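Local structure of DUF1881 domain-containing protein (Neurospora crassa, 5Z6D) at residues D6-Q14 with S21-Q29; D170-E178 with S188-F196. The protein is an abundant fungal fruiting-body protein of unsettled role, with a beta-gamma-crystallin domain whose calcium site is rendered inoperative by its interface with an Ig-like domain. The protein carries 1 engineered substitution. All coordinates share one frame; numbering follows the deposited sequence.

How the contacts relate
Contact 1 (6-14 with 21-29) is the first beta hairpin of the beta-gamma-crystallin domain; contact 2 (170-178 with 188-196) joins edges of the two sheets of the Ig-like domain. They follow one another along the chain and do not touch: their centres lie about 29 Å apart and their nearest atoms about 16 Å. Calcium has been seen at D39, Q56, G79 and S81 in this protein, though none is bound to this chain here. Contact 1 lies closer to these residues, with the side chain of D23 about 11 Å from that of D39 and the side chain of F12 about 12 Å from that of S81, whereas contact 2 is remote from them.

Contact 1 (D6-Q14 with S21-Q29); sequences DPTKVIFYQ and SGDTYAVGQ
Y25 brings CD2 to the edge of the F12 ring, 3.6 Å from F12 CD2, the ring planes inclined at 79°, across the first hairpin of the beta-gamma-crystallin domain. V10 shares this face, its CG2 resting near CB of Y25. In the backbone, V10 and Y25 form a hydrogen-bonded pair, Y25 N to V10 O at 2.9 Å, and F12 and D23 form the next. On the other face T24 turns CG2 to K9 CG (3.8 Å) and OG1 to I11 CG1; chi1 of -55° sets that methyl anti to the backbone N and the hydroxyl beside it. K9 bends at chi2 (65°) and passes CE over A26 CB at 3.6 Å, while its NZ reaches T8 OG1 at 2.9 Å. Cut back to an alanine here, the chain would probably deprive A26 CB of CE, T24 CG2 of CG and T8 OG1 of its ammonium partner. G22 passes beside Y13, its CA 3.8 Å from Y13 CD1; a CB there would run into I11 CG2 and the Y13 ring. Strand 9-13 is central in its three-stranded sheet, between 23-26 and 43-46; F12 stacks on Y41, whose OH bonds Y25 OH and D23 OD2, and F83 of strand 82-87 meets Y25 edge-to-face from the facing sheet.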
loop_
_atom_site.group_PDB
_atom_site.type_symbol
_atom_site.label_atom_id
_atom_site.label_comp_id
_atom_site.label_asym_id
_atom_site.label_seq_id
_atom_site.Cartn_x
_atom_site.Cartn_y
_atom_site.Cartn_z
ATOM N N ASP A 6 -23.963 8.881 3.542
ATOM C CA ASP A 6 -24.259 7.458 3.407
ATOM C C ASP A 6 -23.032 6.669 3.857
ATOM O O ASP A 6 -21.935 6.910 3.359
ATOM C CB ASP A 6 -24.627 7.133 1.955
ATOM C CG ASP A 6 -25.334 5.793 1.799
ATOM O OD1 ASP A 6 -24.898 4.794 2.411
ATOM O OD2 ASP A 6 -26.331 5.742 1.043
ATOM N N PRO A 7 -23.210 5.749 4.818
ATOM C CA PRO A 7 -22.084 5.068 5.466
ATOM C C PRO A 7 -21.211 4.226 4.530
ATOM O O PRO A 7 -20.082 3.909 4.899
ATOM C CB PRO A 7 -22.763 4.164 6.498
ATOM C CG PRO A 7 -24.115 4.745 6.698
ATOM C CD PRO A 7 -24.502 5.327 5.383
ATOM N N THR A 8 -21.708 3.878 3.350
ATOM C CA THR A 8 -20.905 3.098 2.415
ATOM C C THR A 8 -20.505 3.957 1.221
ATOM O O THR A 8 -20.169 3.452 0.155
ATOM C CB THR A 8 -21.663 1.849 1.942
ATOM O OG1 THR A 8 -22.921 2.241 1.382
ATOM C CG2 THR A 8 -21.914 0.914 3.116
ATOM N N LYS A 9 -20.559 5.271 1.404
ATOM C CA LYS A 9 -20.198 6.198 0.344
ATOM C C LYS A 9 -19.107 7.138 0.855
ATOM O O LYS A 9 -18.848 7.188 2.047
ATOM C CB LYS A 9 -21.424 6.991 -0.133
ATOM C CG LYS A 9 -22.260 6.298 -1.223
ATOM C CD LYS A 9 -22.911 5.004 -0.736
ATOM C CE LYS A 9 -23.257 4.073 -1.894
ATOM N NZ LYS A 9 -23.477 2.666 -1.449
ATOM N N VAL A 10 -18.451 7.831 -0.069
ATOM C CA VAL A 10 -17.549 8.916 0.278
ATOM C C VAL A 10 -17.867 10.034 -0.695
ATOM O O VAL A 10 -18.336 9.782 -1.807
ATOM C CB VAL A 10 -16.032 8.509 0.206
ATOM C CG1 VAL A 10 -15.742 7.293 1.099
ATOM C CG2 VAL A 10 -15.590 8.254 -1.229
ATOM N N ILE A 11 -17.676 11.277 -0.273
ATOM C CA ILE A 11 -17.886 12.374 -1.181
ATOM C C ILE A 11 -16.632 13.192 -1.279
ATOM O O ILE A 11 -16.096 13.651 -0.265
ATOM C CB ILE A 11 -19.055 13.293 -0.742
ATOM C CG1 ILE A 11 -20.304 12.474 -0.406
ATOM C CG2 ILE A 11 -19.333 14.314 -1.825
ATOM C CD1 ILE A 11 -21.518 13.323 -0.084
ATOM N N PHE A 12 -16.154 13.364 -2.501
ATOM C CA PHE A 12 -14.997 14.208 -2.737
ATOM C C PHE A 12 -15.454 15.605 -3.112
ATOM O O PHE A 12 -16.339 15.786 -3.931
ATOM C CB PHE A 12 -14.109 13.627 -3.828
ATOM C CG PHE A 12 -13.211 12.522 -3.350
ATOM C CD1 PHE A 12 -12.004 12.809 -2.742
ATOM C CD2 PHE A 12 -13.573 11.190 -3.529
ATOM C CE1 PHE A 12 -11.173 11.786 -2.304
ATOM C CE2 PHE A 12 -12.751 10.161 -3.100
ATOM C CZ PHE A 12 -11.549 10.449 -2.497
ATOM N N TYR A 13 -14.838 16.602 -2.515
ATOM C CA TYR A 13 -15.227 17.956 -2.789
ATOM C C TYR A 13 -14.106 18.696 -3.497
ATOM O O TYR A 13 -12.900 18.519 -3.191
ATOM C CB TYR A 13 -15.615 18.674 -1.490
ATOM C CG TYR A 13 -16.784 18.032 -0.749
ATOM C CD1 TYR A 13 -18.104 18.428 -0.994
ATOM C CD2 TYR A 13 -16.566 17.040 0.198
ATOM C CE1 TYR A 13 -19.164 17.833 -0.313
ATOM C CE2 TYR A 13 -17.607 16.440 0.874
ATOM C CZ TYR A 13 -18.906 16.839 0.624
ATOM O OH TYR A 13 -19.935 16.230 1.319
ATOM N N GLN A 14 -14.550 19.548 -4.420
ATOM C CA GLN A 14 -13.712 20.435 -5.197
ATOM C C GLN A 14 -12.989 21.486 -4.350
ATOM O O GLN A 14 -11.874 21.889 -4.676
ATOM C CB GLN A 14 -14.581 21.102 -6.269
ATOM C CG GLN A 14 -14.226 22.524 -6.626
ATOM C CD GLN A 14 -15.415 23.279 -7.193
ATOM O OE1 GLN A 14 -16.477 23.353 -6.571
ATOM N NE2 GLN A 14 -15.245 23.835 -8.382
ATOM N N SER A 21 -20.573 21.125 -4.381
ATOM C CA SER A 21 -21.526 20.028 -4.565
ATOM C C SER A 21 -20.949 18.650 -4.219
ATOM O O SER A 21 -21.607 17.835 -3.568
ATOM C CB SER A 21 -22.046 20.024 -6.006
ATOM O OG SER A 21 -23.101 19.091 -6.168
ATOM N N GLY A 22 -19.727 18.385 -4.667
ATOM C CA GLY A 22 -19.087 17.107 -4.398
ATOM C C GLY A 22 -19.490 15.969 -5.324
ATOM O O GLY A 22 -20.630 15.886 -5.791
ATOM N N ASP A 23 -18.529 15.086 -5.582
ATOM C CA ASP A 23 -18.738 13.863 -6.358
ATOM C C ASP A 23 -18.783 12.655 -5.421
ATOM O O ASP A 23 -17.848 12.415 -4.656
ATOM C CB ASP A 23 -17.632 13.690 -7.396
ATOM C CG ASP A 23 -17.636 14.785 -8.440
ATOM O OD1 ASP A 23 -18.684 15.448 -8.607
ATOM O OD2 ASP A 23 -16.593 14.978 -9.103
ATOM N N THR A 24 -19.874 11.901 -5.479
ATOM C CA THR A 24 -20.067 10.756 -4.596
ATOM C C THR A 24 -19.525 9.459 -5.209
ATOM O O THR A 24 -19.707 9.201 -6.400
ATOM C CB THR A 24 -21.553 10.583 -4.254
ATOM O OG1 THR A 24 -22.056 11.806 -3.697
ATOM C CG2 THR A 24 -21.765 9.454 -3.259
ATOM N N TYR A 25 -18.859 8.653 -4.383
ATOM C CA TYR A 25 -18.316 7.356 -4.799
ATOM C C TYR A 25 -18.708 6.242 -3.813
ATOM O O TYR A 25 -18.780 6.458 -2.603
ATOM C CB TYR A 25 -16.792 7.437 -4.935
ATOM C CG TYR A 25 -16.304 8.398 -6.006
ATOM C CD1 TYR A 25 -16.031 7.956 -7.297
ATOM C CD2 TYR A 25 -16.094 9.742 -5.716
ATOM C CE1 TYR A 25 -15.574 8.826 -8.269
ATOM C CE2 TYR A 25 -15.634 10.626 -6.679
ATOM C CZ TYR A 25 -15.392 10.169 -7.957
ATOM O OH TYR A 25 -14.936 11.043 -8.911
ATOM N N ALA A 26 -18.944 5.035 -4.327
ATOM C CA ALA A 26 -19.415 3.933 -3.490
ATOM C C ALA A 26 -18.339 2.890 -3.223
ATOM O O ALA A 26 -17.382 2.778 -3.984
ATOM C CB ALA A 26 -20.623 3.255 -4.147
ATOM N N VAL A 27 -18.519 2.117 -2.160
ATOM C CA VAL A 27 -17.641 0.991 -1.870
ATOM C C VAL A 27 -17.579 0.076 -3.088
ATOM O O VAL A 27 -18.615 -0.228 -3.699
ATOM C CB VAL A 27 -18.113 0.223 -0.645
ATOM C CG1 VAL A 27 -17.401 -1.112 -0.545
ATOM C CG2 VAL A 27 -17.850 1.062 0.612
ATOM N N GLY A 28 -16.367 -0.332 -3.452
ATOM C CA GLY A 28 -16.166 -1.094 -4.677
ATOM C C GLY A 28 -15.647 -0.292 -5.863
ATOM O O GLY A 28 -15.189 -0.868 -6.855
ATOM N N GLN A 29 -15.747 1.029 -5.814
ATOM C CA GLN A 29 -15.245 1.838 -6.915
ATOM C C GLN A 29 -13.755 2.041 -6.836
ATOM O O GLN A 29 -13.194 2.353 -5.781
ATOM C CB GLN A 29 -15.932 3.205 -6.979
ATOM C CG GLN A 29 -17.335 3.151 -7.582
ATOM C CD GLN A 29 -17.869 4.535 -7.895
ATOM O OE1 GLN A 29 -18.718 5.067 -7.171
ATOM N NE2 GLN A 29 -17.366 5.132 -8.957
#

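Contact 2 (D170-E178 with S188-F196); sequences DNGEVDVVE and SKRTGKSSF
The carbonyl oxygen of V174 is gripped by the guanidinium group of R190, with NH2 to V174 O at 2.7 Å and a weaker bond from NH1. This joins edge strands from the two sheets of an Ig-like beta sandwich, 173-177 and 186-190. NH2 also makes a salt bridge to D175 OD1, 2.7 Å away, and D175 OD2 is held by N168, a residue opposite the G1 beta bulge of G172 and E173. E173 stacks its carboxylate over the guanidinium, the planes 17° apart, so OE1 adds charge rather than an N-H bond; F196 CE1 lies against the opposite face. R190 reaches this place with CG anti to the backbone N (chi1 175°) and a bend at chi3, and NH1 gives a further bond to G192 O at 2.9 Å. The in-plane bonds to V174 O and G192 O, with the D175 bridge, fix the guanidinium's rotation; the two carboxylates probably favour its charged form. V174 N bonds K193 O, and E173 CG lies on K193 CD at 3.5 Å. Farther along, E178 OE2 takes the N-H of S188 at 3.1 Å. V176, backed by V163 and F165, faces F196, and its CG2 makes a CH-pi contact 3.6 Å from the ring centroid, 3° off the ring normal.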
loop_
_atom_site.group_PDB
_atom_site.type_symbol
_atom_site.label_atom_id
_atom_site.label_comp_id
_atom_site.label_asym_id
_atom_site.label_seq_id
_atom_site.Cartn_x
_atom_site.Cartn_y
_atom_site.Cartn_z
ATOM N N ASP A 170 -8.641 -15.019 13.697
ATOM C CA ASP A 170 -8.477 -14.900 15.142
ATOM C C ASP A 170 -8.169 -13.460 15.538
ATOM O O ASP A 170 -8.844 -12.878 16.386
ATOM C CB ASP A 170 -7.358 -15.823 15.637
ATOM C CG ASP A 170 -7.431 -17.212 15.029
ATOM O OD1 ASP A 170 -7.919 -18.138 15.713
ATOM O OD2 ASP A 170 -6.998 -17.380 13.867
ATOM N N ASN A 171 -7.149 -12.892 14.901
ATOM C CA ASN A 171 -6.647 -11.568 15.248
ATOM C C ASN A 171 -7.263 -10.451 14.416
ATOM O O ASN A 171 -7.084 -9.274 14.723
ATOM C CB ASN A 171 -5.125 -11.530 15.096
ATOM C CG ASN A 171 -4.439 -12.672 15.821
ATOM O OD1 ASN A 171 -4.892 -13.114 16.877
ATOM N ND2 ASN A 171 -3.339 -13.159 15.253
ATOM N N GLY A 172 -7.987 -10.826 13.363
ATOM C CA GLY A 172 -8.557 -9.862 12.438
ATOM C C GLY A 172 -7.451 -9.097 11.741
ATOM O O GLY A 172 -7.526 -7.877 11.584
ATOM N N GLU A 173 -6.412 -9.817 11.327
ATOM C CA GLU A 173 -5.224 -9.163 10.761
ATOM C C GLU A 173 -4.850 -9.772 9.424
ATOM O O GLU A 173 -5.389 -10.797 9.048
ATOM C CB GLU A 173 -4.027 -9.277 11.710
ATOM C CG GLU A 173 -4.020 -8.294 12.864
ATOM C CD GLU A 173 -2.825 -8.486 13.774
ATOM O OE1 GLU A 173 -2.293 -9.618 13.828
ATOM O OE2 GLU A 173 -2.417 -7.505 14.433
ATOM N N VAL A 174 -3.930 -9.137 8.703
ATOM C CA VAL A 174 -3.284 -9.795 7.573
ATOM C C VAL A 174 -1.998 -10.445 8.062
ATOM O O VAL A 174 -1.242 -9.842 8.828
ATOM C CB VAL A 174 -2.973 -8.806 6.434
ATOM C CG1 VAL A 174 -2.135 -9.473 5.331
ATOM C CG2 VAL A 174 -4.260 -8.238 5.861
ATOM N N ASP A 175 -1.756 -11.683 7.637
ATOM C CA ASP A 175 -0.528 -12.386 7.973
ATOM C C ASP A 175 0.335 -12.606 6.737
ATOM O O ASP A 175 -0.170 -12.973 5.666
ATOM C CB ASP A 175 -0.820 -13.745 8.599
ATOM C CG ASP A 175 -1.300 -13.644 10.021
ATOM O OD1 ASP A 175 -1.524 -12.514 10.497
ATOM O OD2 ASP A 175 -1.465 -14.708 10.654
ATOM N N VAL A 176 1.630 -12.375 6.898
ATOM C CA VAL A 176 2.616 -12.852 5.946
ATOM C C VAL A 176 2.999 -14.265 6.351
ATOM O O VAL A 176 3.432 -14.492 7.479
ATOM C CB VAL A 176 3.862 -11.952 5.914
ATOM C CG1 VAL A 176 4.993 -12.635 5.170
ATOM C CG2 VAL A 176 3.531 -10.603 5.278
ATOM N N VAL A 177 2.807 -15.215 5.442
ATOM C CA VAL A 177 3.233 -16.582 5.672
ATOM C C VAL A 177 4.554 -16.824 4.955
ATOM O O VAL A 177 4.625 -16.766 3.727
ATOM C CB VAL A 177 2.190 -17.587 5.184
ATOM C CG1 VAL A 177 2.628 -19.003 5.535
ATOM C CG2 VAL A 177 0.841 -17.269 5.803
ATOM N N GLU A 178 5.604 -17.071 5.730
ATOM C CA GLU A 178 6.916 -17.341 5.159
ATOM C C GLU A 178 7.051 -18.822 4.819
ATOM O O GLU A 178 7.497 -19.612 5.646
ATOM C CB GLU A 178 8.022 -16.914 6.129
ATOM C CG GLU A 178 7.929 -15.457 6.594
ATOM C CD GLU A 178 9.222 -14.964 7.226
ATOM O OE1 GLU A 178 10.144 -15.786 7.423
ATOM O OE2 GLU A 178 9.323 -13.751 7.514
ATOM N N SER A 188 10.419 -10.857 7.844
ATOM C CA SER A 188 9.347 -9.887 8.015
ATOM C C SER A 188 9.056 -9.702 9.493
ATOM O O SER A 188 9.161 -10.641 10.283
ATOM C CB SER A 188 8.084 -10.310 7.259
ATOM O OG SER A 188 7.461 -11.427 7.859
ATOM N N LYS A 189 8.716 -8.469 9.855
ATOM C CA LYS A 189 8.354 -8.112 11.217
ATOM C C LYS A 189 7.078 -7.300 11.156
ATOM O O LYS A 189 7.023 -6.289 10.457
ATOM C CB LYS A 189 9.464 -7.309 11.884
ATOM C CG LYS A 189 9.130 -6.832 13.284
ATOM C CD LYS A 189 9.982 -5.634 13.682
ATOM C CE LYS A 189 9.852 -5.339 15.172
ATOM N NZ LYS A 189 8.445 -5.453 15.662
ATOM N N ARG A 190 6.049 -7.733 11.875
ATOM C CA ARG A 190 4.785 -7.002 11.873
ATOM C C ARG A 190 4.959 -5.630 12.525
ATOM O O ARG A 190 5.581 -5.523 13.590
ATOM C CB ARG A 190 3.692 -7.796 12.595
ATOM C CG ARG A 190 2.377 -7.035 12.729
ATOM C CD ARG A 190 1.308 -7.845 13.458
ATOM N NE ARG A 190 1.008 -9.091 12.764
ATOM C CZ ARG A 190 0.257 -9.174 11.673
ATOM N NH1 ARG A 190 -0.301 -8.078 11.160
ATOM N NH2 ARG A 190 0.050 -10.352 11.100
ATOM N N THR A 191 4.425 -4.590 11.883
ATOM C CA THR A 191 4.475 -3.244 12.456
ATOM C C THR A 191 3.077 -2.647 12.570
ATOM O O THR A 191 2.919 -1.495 12.983
ATOM C CB THR A 191 5.371 -2.293 11.637
ATOM O OG1 THR A 191 4.906 -2.228 10.283
ATOM C CG2 THR A 191 6.820 -2.783 11.646
ATOM N N GLY A 192 2.069 -3.439 12.211
ATOM C CA GLY A 192 0.678 -3.021 12.302
ATOM C C GLY A 192 -0.268 -4.124 11.865
ATOM O O GLY A 192 0.168 -5.226 11.546
ATOM N N LYS A 193 -1.568 -3.840 11.839
ATOM C CA LYS A 193 -2.541 -4.861 11.475
ATOM C C LYS A 193 -2.266 -5.453 10.089
ATOM O O LYS A 193 -2.571 -6.617 9.815
ATOM C CB LYS A 193 -3.953 -4.277 11.539
ATOM C CG LYS A 193 -4.394 -3.881 12.947
ATOM C CD LYS A 193 -5.094 -5.032 13.659
ATOM C CE LYS A 193 -5.402 -4.697 15.113
ATOM N NZ LYS A 193 -6.288 -3.504 15.231
ATOM N N SER A 194 -1.677 -4.656 9.210
ATOM C CA SER A 194 -1.354 -5.155 7.882
ATOM C C SER A 194 -0.129 -4.448 7.297
ATOM O O SER A 194 -0.042 -4.251 6.085
ATOM C CB SER A 194 -2.558 -4.995 6.955
ATOM O OG SER A 194 -3.019 -3.648 6.931
ATOM N N SER A 195 0.807 -4.075 8.166
ATOM C CA SER A 195 2.059 -3.463 7.725
ATOM C C SER A 195 3.233 -4.259 8.262
ATOM O O SER A 195 3.172 -4.818 9.364
ATOM C CB SER A 195 2.158 -2.001 8.167
ATOM O OG SER A 195 2.184 -1.901 9.575
ATOM N N PHE A 196 4.298 -4.321 7.466
ATOM C CA PHE A 196 5.431 -5.192 7.747
ATOM C C PHE A 196 6.730 -4.499 7.364
ATOM O O PHE A 196 6.843 -3.913 6.282
ATOM C CB PHE A 196 5.292 -6.527 6.992
ATOM C CG PHE A 196 3.990 -7.233 7.260
ATOM C CD1 PHE A 196 3.880 -8.142 8.299
ATOM C CD2 PHE A 196 2.866 -6.961 6.495
ATOM C CE1 PHE A 196 2.678 -8.780 8.552
ATOM C CE2 PHE A 196 1.663 -7.590 6.744
ATOM C CZ PHE A 196 1.567 -8.503 7.773
#